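Local coordinates for putative cytoplasmic protein (Salmonella typhimurium LT2, PDB 2Q02) that is of uncharacterised function but binds zinc in a xylose isomerase-like TIM barrel and may act as an isomerase, at residues Val117-Ile122 and Gln155-Glu160; Ser199-Thr204 and Asp222-Tyr227. All blocks are in the same frame, centred on the assembly; numbering follows the deposited sequence.

Contact 1 of 2, residues Val117-Ile122 and Gln155-Glu160; sequences VTVEAI and QQLIRE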
loop_
_atom_site.group_PDB
_atom_site.type_symbol
_atom_site.label_atom_id
_atom_site.label_comp_id
_atom_site.label_asym_id
_atom_site.label_seq_id
_atom_site.Cartn_x
_atom_site.Cartn_y
_atom_site.Cartn_z
ATOM N N VAL A 117 21.048 -6.704 -8.553
ATOM C CA VAL A 117 20.700 -5.310 -8.827
ATOM C C VAL A 117 19.609 -4.808 -7.863
ATOM O O VAL A 117 19.690 -3.685 -7.384
ATOM C CB VAL A 117 20.273 -5.110 -10.301
ATOM C CG1 VAL A 117 19.675 -3.748 -10.541
ATOM C CG2 VAL A 117 21.459 -5.341 -11.216
ATOM N N THR A 118 18.589 -5.623 -7.588
ATOM C CA THR A 118 17.569 -5.251 -6.600
ATOM C C THR A 118 18.191 -5.021 -5.214
ATOM O O THR A 118 17.861 -4.064 -4.537
ATOM C CB THR A 118 16.376 -6.295 -6.511
ATOM O OG1 THR A 118 15.624 -6.284 -7.721
ATOM C CG2 THR A 118 15.401 -5.981 -5.389
ATOM N N VAL A 119 19.061 -5.924 -4.786
ATOM C CA VAL A 119 19.738 -5.790 -3.501
ATOM C C VAL A 119 20.548 -4.479 -3.437
ATOM O O VAL A 119 20.440 -3.716 -2.455
ATOM C CB VAL A 119 20.636 -7.005 -3.227
ATOM C CG1 VAL A 119 21.599 -6.729 -2.101
ATOM C CG2 VAL A 119 19.784 -8.204 -2.874
ATOM N N GLU A 120 21.355 -4.221 -4.473
ATOM C CA GLU A 120 22.057 -2.951 -4.577
ATOM C C GLU A 120 21.105 -1.750 -4.479
ATOM O O GLU A 120 21.401 -0.758 -3.818
ATOM C CB GLU A 120 22.883 -2.801 -5.860
ATOM C CG GLU A 120 23.984 -1.730 -5.729
ATOM C CD GLU A 120 24.978 -2.030 -4.569
ATOM O OE1 GLU A 120 25.197 -3.239 -4.264
ATOM O OE2 GLU A 120 25.535 -1.075 -3.961
ATOM N N ALA A 121 19.958 -1.830 -5.127
ATOM C CA ALA A 121 18.981 -0.733 -5.044
ATOM C C ALA A 121 18.428 -0.539 -3.621
ATOM O O ALA A 121 18.226 0.584 -3.156
ATOM C CB ALA A 121 17.823 -0.946 -6.038
ATOM N N ILE A 122 18.171 -1.639 -2.929
ATOM C CA ILE A 122 17.685 -1.577 -1.560
ATOM C C ILE A 122 18.742 -0.942 -0.662
ATOM O O ILE A 122 18.391 -0.092 0.176
ATOM C CB ILE A 122 17.235 -2.954 -1.012
ATOM C CG1 ILE A 122 15.982 -3.441 -1.740
ATOM C CG2 ILE A 122 16.914 -2.886 0.472
ATOM C CD1 ILE A 122 15.696 -4.913 -1.508
ATOM N N GLN A 155 11.575 -10.322 1.154
ATOM C CA GLN A 155 12.093 -10.294 2.521
ATOM C C GLN A 155 13.548 -10.793 2.571
ATOM O O GLN A 155 14.373 -10.280 3.320
ATOM C CB GLN A 155 11.211 -11.128 3.468
ATOM C CG GLN A 155 9.867 -10.517 3.744
ATOM C CD GLN A 155 9.024 -11.311 4.751
ATOM O OE1 GLN A 155 9.123 -12.546 4.861
ATOM N NE2 GLN A 155 8.190 -10.588 5.503
ATOM N N GLN A 156 13.856 -11.778 1.741
ATOM C CA GLN A 156 15.208 -12.324 1.681
ATOM C C GLN A 156 16.210 -11.294 1.164
ATOM O O GLN A 156 17.315 -11.157 1.705
ATOM C CB GLN A 156 15.242 -13.565 0.796
ATOM C CG GLN A 156 16.467 -14.405 1.022
ATOM C CD GLN A 156 16.643 -15.465 -0.037
ATOM O OE1 GLN A 156 15.861 -16.429 -0.124
ATOM N NE2 GLN A 156 17.673 -15.294 -0.860
ATOM N N LEU A 157 15.819 -10.592 0.112
ATOM C CA LEU A 157 16.676 -9.589 -0.512
ATOM C C LEU A 157 16.964 -8.441 0.454
ATOM O O LEU A 157 18.100 -7.968 0.537
ATOM C CB LEU A 157 16.018 -9.073 -1.806
ATOM C CG LEU A 157 15.847 -10.116 -2.936
ATOM C CD1 LEU A 157 15.369 -9.445 -4.172
ATOM C CD2 LEU A 157 17.141 -10.914 -3.253
ATOM N N ILE A 158 15.929 -8.012 1.178
ATOM C CA ILE A 158 16.057 -6.979 2.215
ATOM C C ILE A 158 17.098 -7.386 3.280
ATOM O O ILE A 158 17.966 -6.580 3.661
ATOM C CB ILE A 158 14.657 -6.638 2.831
ATOM C CG1 ILE A 158 13.865 -5.787 1.824
ATOM C CG2 ILE A 158 14.749 -5.892 4.159
ATOM C CD1 ILE A 158 12.396 -5.627 2.130
ATOM N N ARG A 159 17.028 -8.639 3.725
ATOM C CA ARG A 159 18.009 -9.168 4.674
ATOM C C ARG A 159 19.416 -9.175 4.107
ATOM O O ARG A 159 20.368 -8.833 4.799
ATOM C CB ARG A 159 17.666 -10.587 5.121
ATOM C CG ARG A 159 16.390 -10.719 5.925
ATOM C CD ARG A 159 16.348 -12.024 6.670
ATOM N NE ARG A 159 16.322 -13.191 5.773
ATOM C CZ ARG A 159 15.223 -13.731 5.233
ATOM N NH1 ARG A 159 14.025 -13.211 5.461
ATOM N NH2 ARG A 159 15.328 -14.799 4.452
ATOM N N GLU A 160 19.558 -9.569 2.854
ATOM C CA GLU A 160 20.869 -9.602 2.222
ATOM C C GLU A 160 21.461 -8.196 2.083
ATOM O O GLU A 160 22.672 -8.001 2.215
ATOM C CB GLU A 160 20.704 -10.239 0.858
ATOM C CG GLU A 160 21.960 -10.567 0.152
ATOM C CD GLU A 160 21.645 -11.154 -1.188
ATOM O OE1 GLU A 160 20.730 -12.025 -1.257
ATOM O OE2 GLU A 160 22.308 -10.733 -2.160
#
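In the outer helical layer of the TIM barrel, helix 115-130, which follows strand 101-104, packs against helix 151-161, which follows strand 135-138, through Thr118, Val119 and Ile122 on one side and Leu157, Ile158 and Glu160 on the other. The axes of the two short segments cross at -60° with a closest approach of 8.9 Å, and Val119 and Leu157 bring the backbones nearest, CA to CA 5.7 Å. Leu157 spreads its branches over the neighbouring helix: CD1 meets Thr118 CG2 at 3.7 Å, while CD2 lies 3.8 Å from Val119 CG2. Thr118 offers this methyl because CG2 stands anti to the backbone N (OG1 at chi1 -67°), and its hydroxyl is hydrogen-bonded to Asn77 instead. One turn on, Ile122 reaches across with CD1, which sits 3.9 Å from Ile158 CG1 and also touches Leu157 CB; the two isoleucine side chains meet at about a right angle. Ile158 itself starts out away from helix 115-130 and also packs on Val167 of strand 166-170, joining the interface to the barrel wall. At the outer margin the extended chain of Glu160 brings OE2 to 3.6 Å from Val119 CG2, a carboxylate oxygen against a methyl. Ala161 continues the seam, touching both Val119 and Ile122. The two segments are thus held by dispersion and by burial of apolar surface, with methyl and methylene groups inside and the one charged side chain of the contact, Glu160, at its solvent-exposed margin.

Contact 2 of 2, residues Ser199-Thr204 and Asp222-Tyr227; sequences SGVEDT and DVMQNY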
loop_
_atom_site.group_PDB
_atom_site.type_symbol
_atom_site.label_atom_id
_atom_site.label_comp_id
_atom_site.label_asym_id
_atom_site.label_seq_id
_atom_site.Cartn_x
_atom_site.Cartn_y
_atom_site.Cartn_z
ATOM N N SER A 199 -8.129 -5.003 -0.764
ATOM C CA SER A 199 -9.099 -4.624 -1.772
ATOM C C SER A 199 -9.693 -5.927 -2.250
ATOM O O SER A 199 -9.073 -6.989 -2.100
ATOM C CB SER A 199 -8.475 -3.841 -2.933
ATOM O OG SER A 199 -7.951 -4.685 -3.924
ATOM N N GLY A 200 -10.903 -5.843 -2.783
ATOM C CA GLY A 200 -11.596 -7.011 -3.283
ATOM C C GLY A 200 -11.729 -6.929 -4.784
ATOM O O GLY A 200 -11.663 -5.844 -5.353
ATOM N N VAL A 201 -11.900 -8.089 -5.408
ATOM C CA VAL A 201 -12.229 -8.205 -6.834
ATOM C C VAL A 201 -13.386 -9.189 -6.951
ATOM O O VAL A 201 -13.292 -10.282 -6.410
ATOM C CB VAL A 201 -11.034 -8.757 -7.610
ATOM C CG1 VAL A 201 -11.441 -9.343 -8.962
ATOM C CG2 VAL A 201 -9.981 -7.673 -7.762
ATOM N N GLU A 202 -14.473 -8.799 -7.617
ATOM C CA GLU A 202 -15.620 -9.702 -7.839
ATOM C C GLU A 202 -15.557 -10.313 -9.243
ATOM O O GLU A 202 -16.224 -11.318 -9.532
ATOM C CB GLU A 202 -16.945 -8.950 -7.639
ATOM C CG GLU A 202 -17.036 -8.169 -6.324
ATOM C CD GLU A 202 -18.399 -7.508 -6.097
ATOM O OE1 GLU A 202 -19.088 -7.159 -7.089
ATOM O OE2 GLU A 202 -18.783 -7.340 -4.916
ATOM N N ASP A 203 -14.723 -9.695 -10.090
ATOM C CA ASP A 203 -14.560 -10.043 -11.501
ATOM C C ASP A 203 -13.966 -11.435 -11.670
ATOM O O ASP A 203 -12.878 -11.742 -11.159
ATOM C CB ASP A 203 -13.666 -9.004 -12.189
ATOM C CG ASP A 203 -13.953 -8.857 -13.682
ATOM O OD1 ASP A 203 -13.591 -9.754 -14.488
ATOM O OD2 ASP A 203 -14.515 -7.801 -14.052
ATOM N N THR A 204 -14.680 -12.249 -12.433
ATOM C CA THR A 204 -14.409 -13.668 -12.584
ATOM C C THR A 204 -13.528 -14.018 -13.779
ATOM O O THR A 204 -13.365 -15.207 -14.079
ATOM C CB THR A 204 -15.733 -14.414 -12.802
ATOM O OG1 THR A 204 -16.396 -13.862 -13.952
ATOM C CG2 THR A 204 -16.618 -14.280 -11.569
ATOM N N ASP A 222 -16.202 -11.331 -3.216
ATOM C CA ASP A 222 -14.729 -11.226 -3.383
ATOM C C ASP A 222 -14.135 -12.559 -3.858
ATOM O O ASP A 222 -14.442 -13.616 -3.321
ATOM C CB ASP A 222 -14.042 -10.752 -2.067
ATOM C CG ASP A 222 -12.485 -10.732 -2.146
ATOM O OD1 ASP A 222 -11.890 -10.445 -3.211
ATOM O OD2 ASP A 222 -11.828 -10.992 -1.120
ATOM N N VAL A 223 -13.278 -12.493 -4.864
ATOM C CA VAL A 223 -12.674 -13.683 -5.466
ATOM C C VAL A 223 -11.305 -14.033 -4.827
ATOM O O VAL A 223 -10.804 -15.153 -4.972
ATOM C CB VAL A 223 -12.574 -13.489 -7.028
ATOM C CG1 VAL A 223 -11.438 -14.293 -7.661
ATOM C CG2 VAL A 223 -13.918 -13.829 -7.689
HETATM N N MSE A 224 -10.718 -13.098 -4.094
HETATM C CA MSE A 224 -9.313 -13.232 -3.728
HETATM C C MSE A 224 -9.034 -13.787 -2.329
HETATM O O MSE A 224 -7.862 -13.950 -1.967
HETATM C CB MSE A 224 -8.616 -11.888 -3.907
HETATM C CG MSE A 224 -8.913 -11.277 -5.238
HETATM SE SE MSE A 224 -7.603 -10.010 -5.714
HETATM C CE MSE A 224 -7.861 -10.133 -7.528
ATOM N N GLN A 225 -10.086 -14.083 -1.564
ATOM C CA GLN A 225 -9.954 -14.642 -0.221
ATOM C C GLN A 225 -9.304 -13.672 0.774
ATOM O O GLN A 225 -8.441 -14.060 1.552
ATOM C CB GLN A 225 -9.196 -15.986 -0.246
ATOM C CG GLN A 225 -10.044 -17.151 -0.750
ATOM C CD GLN A 225 -9.424 -18.511 -0.437
ATOM O OE1 GLN A 225 -9.656 -19.079 0.630
ATOM N NE2 GLN A 225 -8.638 -19.036 -1.373
ATOM N N ASN A 226 -9.723 -12.411 0.757
ATOM C CA ASN A 226 -9.185 -11.446 1.719
ATOM C C ASN A 226 -9.459 -11.857 3.170
ATOM O O ASN A 226 -8.551 -11.799 3.981
ATOM C CB ASN A 226 -9.724 -10.030 1.467
ATOM C CG ASN A 226 -9.058 -9.357 0.284
ATOM O OD1 ASN A 226 -8.234 -8.454 0.442
ATOM N ND2 ASN A 226 -9.411 -9.804 -0.909
ATOM N N TYR A 227 -10.695 -12.278 3.480
ATOM C CA TYR A 227 -11.061 -12.682 4.843
ATOM C C TYR A 227 -10.083 -13.721 5.322
ATOM O O TYR A 227 -9.578 -13.622 6.438
ATOM C CB TYR A 227 -12.496 -13.253 4.928
ATOM C CG TYR A 227 -12.996 -13.517 6.364
ATOM C CD1 TYR A 227 -13.594 -12.504 7.113
ATOM C CD2 TYR A 227 -12.864 -14.779 6.967
ATOM C CE1 TYR A 227 -14.055 -12.734 8.427
ATOM C CE2 TYR A 227 -13.316 -15.019 8.281
ATOM C CZ TYR A 227 -13.910 -13.988 9.013
ATOM O OH TYR A 227 -14.360 -14.194 10.324
#
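Two backbone runs of the loop region after barrel strand 193-198 are joined where Val223 N donates to Val201 O, 2.7 Å away, just before helix 226-235 begins. Asp222 organises this return with an Asx turn, its OD1 accepting from Met224 N at 3.0 Å. The same oxygen takes Val201 N at 3.2 Å, so that one donor comes from each face of the carboxylate plane: Met224 N stands 68° out of that plane, Val201 N 32° out and on the anti side. The other oxygen, OD2, is gripped by both nitrogens of Asn226, the backbone N almost in line with the C-O bond and ND2 on the syn side. Four N-H groups therefore fix the rotation of the carboxylate, which a chi1 of 175°, with CG anti to the backbone N, brings within bonding distance of Val201 N and next to Gly200 CA. This ring of donors would be expected to favour the charged form of Asp222. Asn226 also makes a weak bond from ND2 to Ser199 O, while its OD1 is bonded to Thr171 OG1. Ser199 directs its hydroxyl to Arg215; its side chain lies about 5 Å from those of the zinc ligands Asp170 and Glu245, so the Ser199 end of the contact borders the second shell of the metal site. Beyond the polar network, Met224, modelled as selenomethionine, extends past Val201, the two side chains crossing at a slant, and packs on Phe172 and His175 of helix 171-176. Val223 packs over the Val201 carbonyl, its CB 3.3 Å from Val201 O. The shortest of the bonds to the Asp222 carboxylate is that from Asn226 ND2 to Asp222 OD2, 2.7 Å.

In the fold
From the N terminus the chain lays down four barrel strands before reaching contact 1. There helix 151-161 returns to helix 115-130, closing a loop of 32 residues that includes strand 135-138, the strand leading to zinc ligand Glu139. The chain then passes through strands 166-170 and 193-198 before contact 2 closes a shorter excursion of 17 residues, without helix or strand, between strand 193-198 and helix 226-235. The contacts follow in series, neither nested nor crossed, and the centres of contact 1 and contact 2 lie about 30 Å apart. Contact 1 joins adjacent helices of the outer layer; contact 2 ties the loop after the seventh strand to the start of its helix, nearer the metal site.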